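Local coordinates for protein KLLA0E08119p (Kluyveromyces lactis, PDB 3VA7) that probably carboxylates urea to urea-1-carboxylate, using ATP, bicarbonate and a biotin cofactor, as the urea carboxylase part of a longer protein with two activities, at residues Val693-Asn698 against Thr1175-Lys1180; Ile683-Asn688 against Lys708-Arg713; Gly716-Leu721 against Asn725-Val730; Pro599-Ser604 against Gly611-Tyr616. All blocks are in the same frame, centred on the assembly; numbering follows the deposited sequence.

Contact 1: Val693-Asn698 against Thr1175-Lys1180; sequences VHYNSN and TGRFWK
Y695 lays one face of its ring against the backbone of strand 1176-1180: R1177 N stands 3.9 Å above the ring plane, with G1176 C beside it, both toward the rim. On the opposite face comes CE1 of the neighbouring H694 imidazole. Nearer the stem, CD1 of Y695 lies 3.8 Å from G1176 CA. At the far end the tyrosine crosses the arginine stem at a slant, Y695 OH 3.5 Å from R1177 CB and CD; R1177 NH1 bonds E948 O. CG of Y695 sits between its own backbone N and carbonyl carbon (chi1 69°), and this brings the ring over the strand. The H694 ring is held in turn by N696 N, which donates to ND1 at 2.8 Å, in the ring plane. Water 1 bridges the backbones, donating to T1175 O at 2.8 Å and, longer, to Y695 O. Were Y695 cut back to an alanine, a gap is likely to open between H694 and the G1176-R1177 backbone. N696 OD1 accepts from N of K1202, the carrier lysine that holds the biotin. The two segments meet through van der Waals contact and one water, consistent with a carrier domain that docks and leaves again.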
loop_
_atom_site.group_PDB
_atom_site.type_symbol
_atom_site.label_atom_id
_atom_site.label_comp_id
_atom_site.label_asym_id
_atom_site.label_seq_id
_atom_site.Cartn_x
_atom_site.Cartn_y
_atom_site.Cartn_z
ATOM N N VAL A 693 21.365 -22.546 -0.131
ATOM C CA VAL A 693 20.440 -21.466 0.128
ATOM C C VAL A 693 20.646 -20.784 1.507
ATOM O O VAL A 693 20.609 -21.449 2.566
ATOM C CB VAL A 693 19.002 -21.996 0.075
ATOM C CG1 VAL A 693 17.980 -20.848 0.330
ATOM C CG2 VAL A 693 18.753 -22.653 -1.235
ATOM N N HIS A 694 20.803 -19.459 1.484
ATOM C CA HIS A 694 21.228 -18.613 2.630
ATOM C C HIS A 694 20.022 -18.117 3.440
ATOM O O HIS A 694 18.917 -17.927 2.895
ATOM C CB HIS A 694 21.997 -17.445 2.014
ATOM C CG HIS A 694 22.539 -16.430 2.983
ATOM N ND1 HIS A 694 21.733 -15.651 3.790
ATOM C CD2 HIS A 694 23.811 -16.002 3.193
ATOM C CE1 HIS A 694 22.494 -14.806 4.473
ATOM N NE2 HIS A 694 23.753 -14.993 4.119
ATOM N N TYR A 695 20.213 -17.900 4.738
ATOM C CA TYR A 695 19.081 -17.545 5.624
ATOM C C TYR A 695 18.334 -16.254 5.170
ATOM O O TYR A 695 17.116 -16.137 5.361
ATOM C CB TYR A 695 19.524 -17.449 7.116
ATOM C CG TYR A 695 20.414 -16.270 7.379
ATOM C CD1 TYR A 695 19.879 -15.003 7.668
ATOM C CD2 TYR A 695 21.782 -16.395 7.262
ATOM C CE1 TYR A 695 20.734 -13.900 7.858
ATOM C CE2 TYR A 695 22.636 -15.330 7.462
ATOM C CZ TYR A 695 22.122 -14.081 7.769
ATOM O OH TYR A 695 23.014 -13.039 7.976
ATOM N N ASN A 696 19.084 -15.293 4.609
ATOM C CA ASN A 696 18.512 -14.116 4.010
ATOM C C ASN A 696 17.899 -14.352 2.606
ATOM O O ASN A 696 18.447 -13.889 1.589
ATOM C CB ASN A 696 19.557 -12.984 3.983
ATOM C CG ASN A 696 19.552 -12.153 5.289
ATOM O OD1 ASN A 696 18.560 -12.180 6.060
ATOM N ND2 ASN A 696 20.658 -11.426 5.550
ATOM N N SER A 697 16.760 -15.037 2.550
ATOM C CA SER A 697 16.087 -15.252 1.282
ATOM C C SER A 697 14.641 -14.923 1.473
ATOM O O SER A 697 14.119 -15.203 2.524
ATOM C CB SER A 697 16.198 -16.706 0.841
ATOM O OG SER A 697 17.513 -17.035 0.465
ATOM N N ASN A 698 13.993 -14.316 0.489
ATOM C CA ASN A 698 12.550 -14.031 0.577
ATOM C C ASN A 698 12.036 -13.699 -0.818
ATOM O O ASN A 698 12.749 -13.938 -1.798
ATOM C CB ASN A 698 12.158 -12.941 1.593
ATOM C CG ASN A 698 12.723 -11.569 1.254
ATOM O OD1 ASN A 698 13.545 -11.399 0.359
ATOM N ND2 ASN A 698 12.288 -10.573 1.995
ATOM N N THR A 1175 15.679 -19.943 10.870
ATOM C CA THR A 1175 17.120 -19.874 10.769
ATOM C C THR A 1175 17.530 -18.427 10.430
ATOM O O THR A 1175 16.948 -17.815 9.524
ATOM C CB THR A 1175 17.674 -20.880 9.705
ATOM O OG1 THR A 1175 17.299 -22.210 10.082
ATOM C CG2 THR A 1175 19.195 -20.780 9.579
ATOM N N GLY A 1176 18.530 -17.907 11.140
ATOM C CA GLY A 1176 18.978 -16.552 10.970
ATOM C C GLY A 1176 20.263 -16.363 11.721
ATOM O O GLY A 1176 20.727 -17.300 12.372
ATOM N N ARG A 1177 20.858 -15.178 11.573
ATOM C CA ARG A 1177 22.092 -14.803 12.235
ATOM C C ARG A 1177 21.756 -13.859 13.364
ATOM O O ARG A 1177 20.989 -12.897 13.153
ATOM C CB ARG A 1177 23.008 -14.062 11.272
ATOM C CG ARG A 1177 24.446 -13.711 11.787
ATOM C CD ARG A 1177 25.239 -13.102 10.634
ATOM N NE ARG A 1177 26.334 -12.189 10.999
ATOM C CZ ARG A 1177 26.234 -11.121 11.802
ATOM N NH1 ARG A 1177 25.069 -10.781 12.437
ATOM N NH2 ARG A 1177 27.342 -10.388 11.995
ATOM N N PHE A 1178 22.356 -14.099 14.547
ATOM C CA PHE A 1178 22.007 -13.356 15.767
ATOM C C PHE A 1178 22.449 -11.938 15.650
ATOM O O PHE A 1178 23.620 -11.640 15.412
ATOM C CB PHE A 1178 22.631 -14.030 16.989
ATOM C CG PHE A 1178 22.272 -13.393 18.318
ATOM C CD1 PHE A 1178 21.344 -14.000 19.162
ATOM C CD2 PHE A 1178 22.896 -12.196 18.740
ATOM C CE1 PHE A 1178 21.035 -13.438 20.413
ATOM C CE2 PHE A 1178 22.583 -11.627 19.963
ATOM C CZ PHE A 1178 21.662 -12.271 20.811
ATOM N N TRP A 1179 21.492 -11.054 15.840
ATOM C CA TRP A 1179 21.713 -9.634 15.650
ATOM C C TRP A 1179 22.175 -8.990 16.949
ATOM O O TRP A 1179 23.323 -8.520 17.038
ATOM C CB TRP A 1179 20.420 -9.004 15.165
ATOM C CG TRP A 1179 20.505 -7.534 14.776
ATOM C CD1 TRP A 1179 21.446 -6.622 15.166
ATOM C CD2 TRP A 1179 19.567 -6.818 13.951
ATOM N NE1 TRP A 1179 21.173 -5.396 14.600
ATOM C CE2 TRP A 1179 20.017 -5.482 13.869
ATOM C CE3 TRP A 1179 18.400 -7.186 13.265
ATOM C CZ2 TRP A 1179 19.344 -4.499 13.135
ATOM C CZ3 TRP A 1179 17.734 -6.196 12.507
ATOM C CH2 TRP A 1179 18.213 -4.861 12.467
ATOM N N LYS A 1180 21.286 -8.989 17.945
ATOM C CA LYS A 1180 21.498 -8.277 19.211
ATOM C C LYS A 1180 20.433 -8.705 20.252
ATOM O O LYS A 1180 19.316 -9.137 19.866
ATOM C CB LYS A 1180 21.463 -6.749 19.000
ATOM C CG LYS A 1180 20.091 -6.216 18.585
ATOM C CD LYS A 1180 20.051 -4.725 18.518
ATOM C CE LYS A 1180 19.030 -4.295 17.494
ATOM N NZ LYS A 1180 19.311 -2.918 17.110
HETATM O O HOH W 1 15.365 -18.196 7.213
#

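Contact 2: Ile683-Asn688 against Lys708-Arg713; sequences IEQFFN and KPKWAR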
loop_
_atom_site.group_PDB
_atom_site.type_symbol
_atom_site.label_atom_id
_atom_site.label_comp_id
_atom_site.label_asym_id
_atom_site.label_seq_id
_atom_site.Cartn_x
_atom_site.Cartn_y
_atom_site.Cartn_z
ATOM N N ILE A 683 33.061 -19.742 -14.573
ATOM C CA ILE A 683 31.864 -20.211 -15.299
ATOM C C ILE A 683 31.636 -21.738 -15.199
ATOM O O ILE A 683 30.506 -22.209 -14.942
ATOM C CB ILE A 683 31.899 -19.815 -16.786
ATOM C CG1 ILE A 683 32.205 -18.310 -16.931
ATOM C CG2 ILE A 683 30.606 -20.241 -17.448
ATOM C CD1 ILE A 683 32.209 -17.766 -18.412
ATOM N N GLU A 684 32.702 -22.509 -15.407
ATOM C CA GLU A 684 32.649 -23.945 -15.146
ATOM C C GLU A 684 32.242 -24.206 -13.710
ATOM O O GLU A 684 31.238 -24.901 -13.488
ATOM C CB GLU A 684 33.984 -24.654 -15.404
ATOM C CG GLU A 684 34.808 -24.089 -16.545
ATOM C CD GLU A 684 35.973 -25.014 -16.906
ATOM O OE1 GLU A 684 36.051 -26.115 -16.284
ATOM O OE2 GLU A 684 36.788 -24.647 -17.809
ATOM N N GLN A 685 32.989 -23.659 -12.738
ATOM C CA GLN A 685 32.667 -23.948 -11.338
ATOM C C GLN A 685 31.240 -23.562 -11.044
ATOM O O GLN A 685 30.596 -24.248 -10.254
ATOM C CB GLN A 685 33.487 -23.160 -10.336
ATOM C CG GLN A 685 34.966 -23.074 -10.532
ATOM C CD GLN A 685 35.586 -22.353 -9.359
ATOM O OE1 GLN A 685 35.148 -22.545 -8.206
ATOM N NE2 GLN A 685 36.597 -21.524 -9.628
ATOM N N PHE A 686 30.751 -22.479 -11.674
ATOM C CA PHE A 686 29.399 -21.979 -11.432
ATOM C C PHE A 686 28.377 -23.060 -11.647
ATOM O O PHE A 686 27.440 -23.171 -10.858
ATOM C CB PHE A 686 29.075 -20.738 -12.288
ATOM C CG PHE A 686 27.651 -20.222 -12.135
ATOM C CD1 PHE A 686 27.323 -19.310 -11.118
ATOM C CD2 PHE A 686 26.641 -20.647 -12.989
ATOM C CE1 PHE A 686 26.005 -18.793 -10.951
ATOM C CE2 PHE A 686 25.325 -20.175 -12.841
ATOM C CZ PHE A 686 25.013 -19.216 -11.824
ATOM N N PHE A 687 28.567 -23.831 -12.732
ATOM C CA PHE A 687 27.639 -24.901 -13.154
ATOM C C PHE A 687 28.035 -26.282 -12.599
ATOM O O PHE A 687 27.177 -27.171 -12.480
ATOM C CB PHE A 687 27.550 -24.980 -14.667
ATOM C CG PHE A 687 26.881 -23.784 -15.332
ATOM C CD1 PHE A 687 25.505 -23.760 -15.551
ATOM C CD2 PHE A 687 27.642 -22.726 -15.829
ATOM C CE1 PHE A 687 24.875 -22.679 -16.225
ATOM C CE2 PHE A 687 27.029 -21.626 -16.491
ATOM C CZ PHE A 687 25.646 -21.598 -16.690
ATOM N N ASN A 688 29.323 -26.460 -12.260
ATOM C CA ASN A 688 29.794 -27.709 -11.669
ATOM C C ASN A 688 29.439 -27.829 -10.188
ATOM O O ASN A 688 28.920 -28.869 -9.785
ATOM C CB ASN A 688 31.299 -27.920 -11.864
ATOM C CG ASN A 688 31.712 -28.126 -13.343
ATOM O OD1 ASN A 688 30.871 -28.296 -14.261
ATOM N ND2 ASN A 688 33.038 -28.104 -13.577
ATOM N N LYS A 708 33.420 -18.551 -4.752
ATOM C CA LYS A 708 33.610 -17.127 -4.935
ATOM C C LYS A 708 34.066 -16.855 -6.336
ATOM O O LYS A 708 34.774 -17.634 -6.872
ATOM C CB LYS A 708 34.617 -16.599 -3.900
ATOM C CG LYS A 708 34.170 -16.829 -2.442
ATOM C CD LYS A 708 32.711 -16.328 -2.130
ATOM C CE LYS A 708 32.167 -16.877 -0.799
ATOM N NZ LYS A 708 33.147 -16.726 0.363
ATOM N N PRO A 709 33.657 -15.739 -6.947
ATOM C CA PRO A 709 34.005 -15.499 -8.383
ATOM C C PRO A 709 35.437 -15.126 -8.693
ATOM O O PRO A 709 36.132 -14.529 -7.863
ATOM C CB PRO A 709 33.092 -14.326 -8.802
ATOM C CG PRO A 709 32.032 -14.258 -7.745
ATOM C CD PRO A 709 32.658 -14.776 -6.456
ATOM N N LYS A 710 35.865 -15.465 -9.900
ATOM C CA LYS A 710 37.129 -14.983 -10.370
ATOM C C LYS A 710 36.796 -14.073 -11.516
ATOM O O LYS A 710 36.171 -14.477 -12.499
ATOM C CB LYS A 710 38.064 -16.133 -10.791
ATOM C CG LYS A 710 38.064 -17.353 -9.877
ATOM C CD LYS A 710 38.881 -18.459 -10.482
ATOM C CE LYS A 710 39.730 -19.147 -9.426
ATOM N NZ LYS A 710 38.984 -20.179 -8.725
ATOM N N TRP A 711 37.175 -12.823 -11.353
ATOM C CA TRP A 711 36.778 -11.779 -12.254
ATOM C C TRP A 711 37.760 -11.556 -13.416
ATOM O O TRP A 711 38.961 -11.695 -13.277
ATOM C CB TRP A 711 36.569 -10.493 -11.461
ATOM C CG TRP A 711 35.533 -10.632 -10.400
ATOM C CD1 TRP A 711 35.740 -10.677 -9.043
ATOM C CD2 TRP A 711 34.119 -10.769 -10.586
ATOM N NE1 TRP A 711 34.546 -10.803 -8.375
ATOM C CE2 TRP A 711 33.531 -10.854 -9.293
ATOM C CE3 TRP A 711 33.279 -10.782 -11.712
ATOM C CZ2 TRP A 711 32.148 -10.963 -9.101
ATOM C CZ3 TRP A 711 31.884 -10.898 -11.512
ATOM C CH2 TRP A 711 31.343 -11.003 -10.218
ATOM N N ALA A 712 37.224 -11.202 -14.572
ATOM C CA ALA A 712 38.026 -11.005 -15.756
ATOM C C ALA A 712 38.540 -9.614 -15.753
ATOM O O ALA A 712 39.454 -9.323 -16.469
ATOM C CB ALA A 712 37.202 -11.277 -17.044
ATOM N N ARG A 713 37.919 -8.730 -14.996
ATOM C CA ARG A 713 38.345 -7.337 -14.950
ATOM C C ARG A 713 38.874 -7.108 -13.545
ATOM O O ARG A 713 38.566 -7.885 -12.621
ATOM C CB ARG A 713 37.189 -6.366 -15.264
ATOM C CG ARG A 713 36.463 -6.568 -16.577
ATOM C CD ARG A 713 35.352 -5.541 -16.718
ATOM N NE ARG A 713 34.338 -5.710 -15.681
ATOM C CZ ARG A 713 33.287 -4.910 -15.460
ATOM N NH1 ARG A 713 33.064 -3.854 -16.206
ATOM N NH2 ARG A 713 32.445 -5.165 -14.461
#
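K710 reaches across to Q685 on helix 680-688, its NZ ending 2.9 Å from the Q685 amide atom modelled as NE2. The two side chains cross at about a right angle: the glutamine runs straight out beyond CG, while the lysine bends at chi3 and again at chi4 (85°), which turns its ammonium toward the helix. The lysine also touches E681 and Y682, one turn earlier on that helix. Backbone bonds from K710 to K679 and from A712 to L677 hold the loop beside the chain leading into the helix. Next to K710, W711 points into the protein, with P709 CB 3.4 Å above the plane of its indole and NE1 bonded to D741. On the buried side of the helix, the ring of F686 meets those of W691 and F781. An alanine in place of K710 removes the amine and would probably leave the Q685 amide freer to turn. The contact thus puts a polar, probably charged group at the surface between a helix and a loop of the carboxyltransferase domain, while aromatic rings pack on the buried side.

Contact 3: Gly716-Leu721 against Asn725-Val730; sequences GGEAGL and NAHDYV
E718 OE1 accepts a hydrogen bond from F857 N and, across the contact, meets the edge of the H727 ring, 3.5 Å from CE1 and near the ring plane. The carboxylate is turned 65° from that plane. A719 takes the face of the same ring: its CB stands 3.7 Å from the H727 centroid and only 6° off the normal, a CH-pi contact over the middle of the imidazole. With ND1 of H727 hydrogen-bonded to Y1031 OH, the ring is gripped on a face and at its rim. The methyl of A719 also lies 3.4 Å from H727 N. Segment 716-721 is a tight loop with a short 3-10 turn at E718-A719, closed by G720 N to G717 O at 3.0 Å; it folds back on strand 725-730, whose direction changes at H727. Glycine at G720 follows from its phi of 133°, where a CB would be jammed against the carbonyl O of A719. N725 CB in turn lies 3.7 Å from A719 O, the oxygen that K1012 NZ bonds. K1012 makes a salt bridge to D728 as well, and the other oxygen of D728 bonds Y1044 OH, of the urea pocket. Along the strand, A726 and Y729 pair through their backbones with G755 and G754, both lining the biotin pocket.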
loop_
_atom_site.group_PDB
_atom_site.type_symbol
_atom_site.label_atom_id
_atom_site.label_comp_id
_atom_site.label_asym_id
_atom_site.label_seq_id
_atom_site.Cartn_x
_atom_site.Cartn_y
_atom_site.Cartn_z
ATOM N N GLY A 716 35.249 -2.359 -11.986
ATOM C CA GLY A 716 34.174 -1.956 -12.897
ATOM C C GLY A 716 34.199 -0.510 -13.388
ATOM O O GLY A 716 33.180 -0.026 -13.903
ATOM N N GLY A 717 35.338 0.191 -13.246
ATOM C CA GLY A 717 35.449 1.566 -13.717
ATOM C C GLY A 717 34.420 2.460 -13.078
ATOM O O GLY A 717 33.997 2.213 -11.966
ATOM N N GLU A 718 34.007 3.505 -13.790
ATOM C CA GLU A 718 32.945 4.451 -13.348
ATOM C C GLU A 718 31.648 3.869 -12.764
ATOM O O GLU A 718 30.971 4.532 -11.994
ATOM C CB GLU A 718 32.625 5.536 -14.423
ATOM C CG GLU A 718 33.205 5.314 -15.859
ATOM C CD GLU A 718 32.675 6.306 -17.003
ATOM O OE1 GLU A 718 31.699 5.966 -17.751
ATOM O OE2 GLU A 718 33.280 7.418 -17.173
ATOM N N ALA A 719 31.260 2.663 -13.117
ATOM C CA ALA A 719 30.025 2.115 -12.540
ATOM C C ALA A 719 30.225 1.503 -11.110
ATOM O O ALA A 719 29.288 0.979 -10.496
ATOM C CB ALA A 719 29.405 1.102 -13.480
ATOM N N GLY A 720 31.452 1.588 -10.592
ATOM C CA GLY A 720 31.788 1.066 -9.281
ATOM C C GLY A 720 33.071 0.260 -9.402
ATOM O O GLY A 720 33.351 -0.334 -10.445
ATOM N N LEU A 721 33.841 0.213 -8.326
ATOM C CA LEU A 721 35.124 -0.430 -8.355
ATOM C C LEU A 721 35.031 -1.938 -8.352
ATOM O O LEU A 721 35.805 -2.600 -9.022
ATOM C CB LEU A 721 35.999 0.093 -7.240
ATOM C CG LEU A 721 36.507 1.460 -7.680
ATOM C CD1 LEU A 721 37.169 2.204 -6.562
ATOM C CD2 LEU A 721 37.484 1.280 -8.824
ATOM N N ASN A 725 30.398 -4.895 -10.554
ATOM C CA ASN A 725 29.652 -3.654 -10.748
ATOM C C ASN A 725 29.553 -3.333 -12.242
ATOM O O ASN A 725 30.538 -3.433 -12.967
ATOM C CB ASN A 725 30.353 -2.498 -10.010
ATOM C CG ASN A 725 30.275 -2.608 -8.489
ATOM O OD1 ASN A 725 30.017 -3.682 -7.906
ATOM N ND2 ASN A 725 30.511 -1.486 -7.830
ATOM N N ALA A 726 28.376 -2.876 -12.669
ATOM C CA ALA A 726 28.019 -2.768 -14.066
ATOM C C ALA A 726 27.253 -1.498 -14.228
ATOM O O ALA A 726 26.543 -1.077 -13.304
ATOM C CB ALA A 726 27.127 -3.962 -14.467
ATOM N N HIS A 727 27.387 -0.868 -15.399
ATOM C CA HIS A 727 26.515 0.256 -15.694
ATOM C C HIS A 727 25.066 -0.254 -15.626
ATOM O O HIS A 727 24.646 -1.161 -16.345
ATOM C CB HIS A 727 26.857 0.894 -17.036
ATOM C CG HIS A 727 28.175 1.608 -17.045
ATOM N ND1 HIS A 727 28.307 2.946 -16.718
ATOM C CD2 HIS A 727 29.424 1.166 -17.336
ATOM C CE1 HIS A 727 29.572 3.295 -16.842
ATOM N NE2 HIS A 727 30.273 2.233 -17.199
ATOM N N ASP A 728 24.321 0.313 -14.706
ATOM C CA ASP A 728 22.986 -0.183 -14.362
ATOM C C ASP A 728 22.149 -0.435 -15.618
ATOM O O ASP A 728 22.157 0.398 -16.557
ATOM C CB ASP A 728 22.308 0.766 -13.343
ATOM C CG ASP A 728 23.169 0.988 -12.078
ATOM O OD1 ASP A 728 22.600 0.960 -10.965
ATOM O OD2 ASP A 728 24.427 1.149 -12.197
ATOM N N TYR A 729 21.498 -1.616 -15.630
ATOM C CA TYR A 729 20.780 -2.194 -16.779
ATOM C C TYR A 729 19.706 -3.001 -16.116
ATOM O O TYR A 729 19.808 -3.261 -14.915
ATOM C CB TYR A 729 21.698 -3.105 -17.662
ATOM C CG TYR A 729 22.152 -4.336 -16.919
ATOM C CD1 TYR A 729 23.283 -4.309 -16.145
ATOM C CD2 TYR A 729 21.400 -5.501 -16.945
ATOM C CE1 TYR A 729 23.699 -5.428 -15.428
ATOM C CE2 TYR A 729 21.794 -6.628 -16.263
ATOM C CZ TYR A 729 22.942 -6.593 -15.471
ATOM O OH TYR A 729 23.327 -7.714 -14.731
ATOM N N VAL A 730 18.691 -3.405 -16.864
ATOM C CA VAL A 730 17.487 -4.003 -16.264
ATOM C C VAL A 730 17.628 -5.495 -16.270
ATOM O O VAL A 730 18.157 -6.092 -17.222
ATOM C CB VAL A 730 16.209 -3.583 -16.931
ATOM C CG1 VAL A 730 15.001 -4.127 -16.164
ATOM C CG2 VAL A 730 16.150 -2.026 -17.006
#

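Contact 4: Pro599-Ser604 against Gly611-Tyr616; sequences PEYLGS and GNMGGY
Y601 and S604 close a type I' beta turn, Y601 N donating to S604 O at 2.9 Å and S604 N to Y601 O at 3.3 Å, and the CA of Y601 comes 5.4 Å from G614 CA on the facing loop. The ring of Y601 reaches toward M613 with CG anti to its backbone N (chi1 177°). What meets the methionine is a ring edge: M613 CE lies in the ring plane, 3.4 Å from Y601 CE2, and M613 CG is as near to that same carbon. A bend at chi3 (71°) curls the methyl back to the tyrosine. The sulfur stands obliquely, M613 SD 5.1 Å from the Y601 centroid, a Met-aromatic contact. L602 CG lies over one ring face. Further along, water 2 joins the two backbones, donating to P599 O at 2.7 Å and to G615 O. Y601 OH goes on to K1056 O, and K1056 NZ bonds N612 O, so one residue from the C and D part of the carboxyltransferase domain grips both loops. The two segments thus meet through an apolar and Met-aromatic contact plus one water donating to two carbonyls, with no direct hydrogen bond between them.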
loop_
_atom_site.group_PDB
_atom_site.type_symbol
_atom_site.label_atom_id
_atom_site.label_comp_id
_atom_site.label_asym_id
_atom_site.label_seq_id
_atom_site.Cartn_x
_atom_site.Cartn_y
_atom_site.Cartn_z
ATOM N N PRO A 599 -9.594 -5.303 -3.917
ATOM C CA PRO A 599 -9.471 -4.392 -5.092
ATOM C C PRO A 599 -8.163 -4.572 -5.891
ATOM O O PRO A 599 -7.141 -4.944 -5.306
ATOM C CB PRO A 599 -9.560 -2.993 -4.466
ATOM C CG PRO A 599 -9.156 -3.200 -2.966
ATOM C CD PRO A 599 -9.618 -4.593 -2.614
ATOM N N GLU A 600 -8.207 -4.342 -7.206
ATOM C CA GLU A 600 -6.992 -4.313 -7.993
ATOM C C GLU A 600 -6.174 -3.049 -7.712
ATOM O O GLU A 600 -6.722 -1.998 -7.339
ATOM C CB GLU A 600 -7.287 -4.307 -9.488
ATOM C CG GLU A 600 -8.186 -5.437 -10.012
ATOM C CD GLU A 600 -8.338 -5.373 -11.531
ATOM O OE1 GLU A 600 -8.979 -4.426 -12.022
ATOM O OE2 GLU A 600 -7.805 -6.249 -12.247
ATOM N N TYR A 601 -4.856 -3.146 -7.906
ATOM C CA TYR A 601 -3.997 -1.988 -7.978
ATOM C C TYR A 601 -3.078 -2.261 -9.168
ATOM O O TYR A 601 -2.439 -3.335 -9.274
ATOM C CB TYR A 601 -3.203 -1.793 -6.661
ATOM C CG TYR A 601 -2.217 -0.621 -6.687
ATOM C CD1 TYR A 601 -2.661 0.686 -6.575
ATOM C CD2 TYR A 601 -0.831 -0.835 -6.834
ATOM C CE1 TYR A 601 -1.768 1.751 -6.633
ATOM C CE2 TYR A 601 0.083 0.233 -6.889
ATOM C CZ TYR A 601 -0.402 1.518 -6.790
ATOM O OH TYR A 601 0.459 2.577 -6.830
ATOM N N LEU A 602 -3.011 -1.286 -10.067
ATOM C CA LEU A 602 -2.223 -1.439 -11.292
ATOM C C LEU A 602 -2.449 -2.765 -12.067
ATOM O O LEU A 602 -1.516 -3.372 -12.593
ATOM C CB LEU A 602 -0.739 -1.222 -11.003
ATOM C CG LEU A 602 -0.321 0.226 -10.764
ATOM C CD1 LEU A 602 1.121 0.209 -10.374
ATOM C CD2 LEU A 602 -0.564 1.177 -12.001
ATOM N N GLY A 603 -3.701 -3.191 -12.144
ATOM C CA GLY A 603 -4.082 -4.298 -12.992
ATOM C C GLY A 603 -4.198 -5.646 -12.296
ATOM O O GLY A 603 -4.644 -6.629 -12.901
ATOM N N SER A 604 -3.803 -5.708 -11.032
ATOM C CA SER A 604 -3.621 -6.989 -10.347
ATOM C C SER A 604 -3.994 -6.890 -8.889
ATOM O O SER A 604 -3.798 -5.852 -8.230
ATOM C CB SER A 604 -2.169 -7.437 -10.415
ATOM O OG SER A 604 -1.974 -8.484 -9.494
ATOM N N GLY A 611 5.882 -2.527 -0.895
ATOM C CA GLY A 611 5.270 -1.290 -1.379
ATOM C C GLY A 611 3.861 -1.016 -0.819
ATOM O O GLY A 611 3.175 -0.089 -1.273
ATOM N N ASN A 612 3.428 -1.800 0.169
ATOM C CA ASN A 612 2.074 -1.683 0.738
ATOM C C ASN A 612 1.028 -1.584 -0.342
ATOM O O ASN A 612 0.122 -0.765 -0.269
ATOM C CB ASN A 612 1.968 -0.540 1.749
ATOM C CG ASN A 612 2.882 -0.765 2.956
ATOM O OD1 ASN A 612 2.555 -1.540 3.849
ATOM N ND2 ASN A 612 4.044 -0.116 2.967
ATOM N N MET A 613 1.162 -2.457 -1.333
ATOM C CA MET A 613 0.415 -2.390 -2.553
ATOM C C MET A 613 -0.379 -3.678 -2.793
ATOM O O MET A 613 0.177 -4.767 -2.753
ATOM C CB MET A 613 1.407 -2.271 -3.709
ATOM C CG MET A 613 1.756 -0.907 -4.101
ATOM S SD MET A 613 3.314 -0.873 -5.015
ATOM C CE MET A 613 2.859 -1.645 -6.606
ATOM N N GLY A 614 -1.656 -3.561 -3.111
ATOM C CA GLY A 614 -2.376 -4.717 -3.612
ATOM C C GLY A 614 -2.741 -5.639 -2.483
ATOM O O GLY A 614 -2.594 -5.286 -1.316
ATOM N N GLY A 615 -3.244 -6.817 -2.836
ATOM C CA GLY A 615 -3.658 -7.829 -1.845
ATOM C C GLY A 615 -4.699 -7.359 -0.853
ATOM O O GLY A 615 -5.561 -6.551 -1.173
ATOM N N TYR A 616 -4.645 -7.921 0.343
ATOM C CA TYR A 616 -5.436 -7.445 1.471
ATOM C C TYR A 616 -4.739 -6.225 2.104
ATOM O O TYR A 616 -3.819 -6.315 2.939
ATOM C CB TYR A 616 -5.700 -8.543 2.498
ATOM C CG TYR A 616 -6.662 -8.071 3.543
ATOM C CD1 TYR A 616 -8.050 -8.018 3.285
ATOM C CD2 TYR A 616 -6.195 -7.619 4.782
ATOM C CE1 TYR A 616 -8.928 -7.542 4.248
ATOM C CE2 TYR A 616 -7.056 -7.144 5.742
ATOM C CZ TYR A 616 -8.418 -7.107 5.481
ATOM O OH TYR A 616 -9.251 -6.619 6.475
HETATM O O HOH W 2 -5.875 -4.487 -2.984
#

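Overall arrangement
Contacts 2, 3 and 4 fall within the A and B part of the carboxyltransferase domain, whereas contact 1 joins that part to the biotin carrier. Contact 3 is the buried one, a methyl over the face of a histidine ring and a carboxylate at its edge; contact 2 lies at the surface and brings two polar side-chain ends together; contacts 1 and 4 are partly buried, each with an aromatic face or edge and a bridging water. Contacts 2 and 3 touch, R713 NH2 to N725 O at 3.0 Å, probably hydrogen-bonded. Contacts 1 and 2 hold successive elements, helix 680-688 and strand 691-698, their segments alternating in sequence. Contact 4, nearest the chain's centre, touches none of the others.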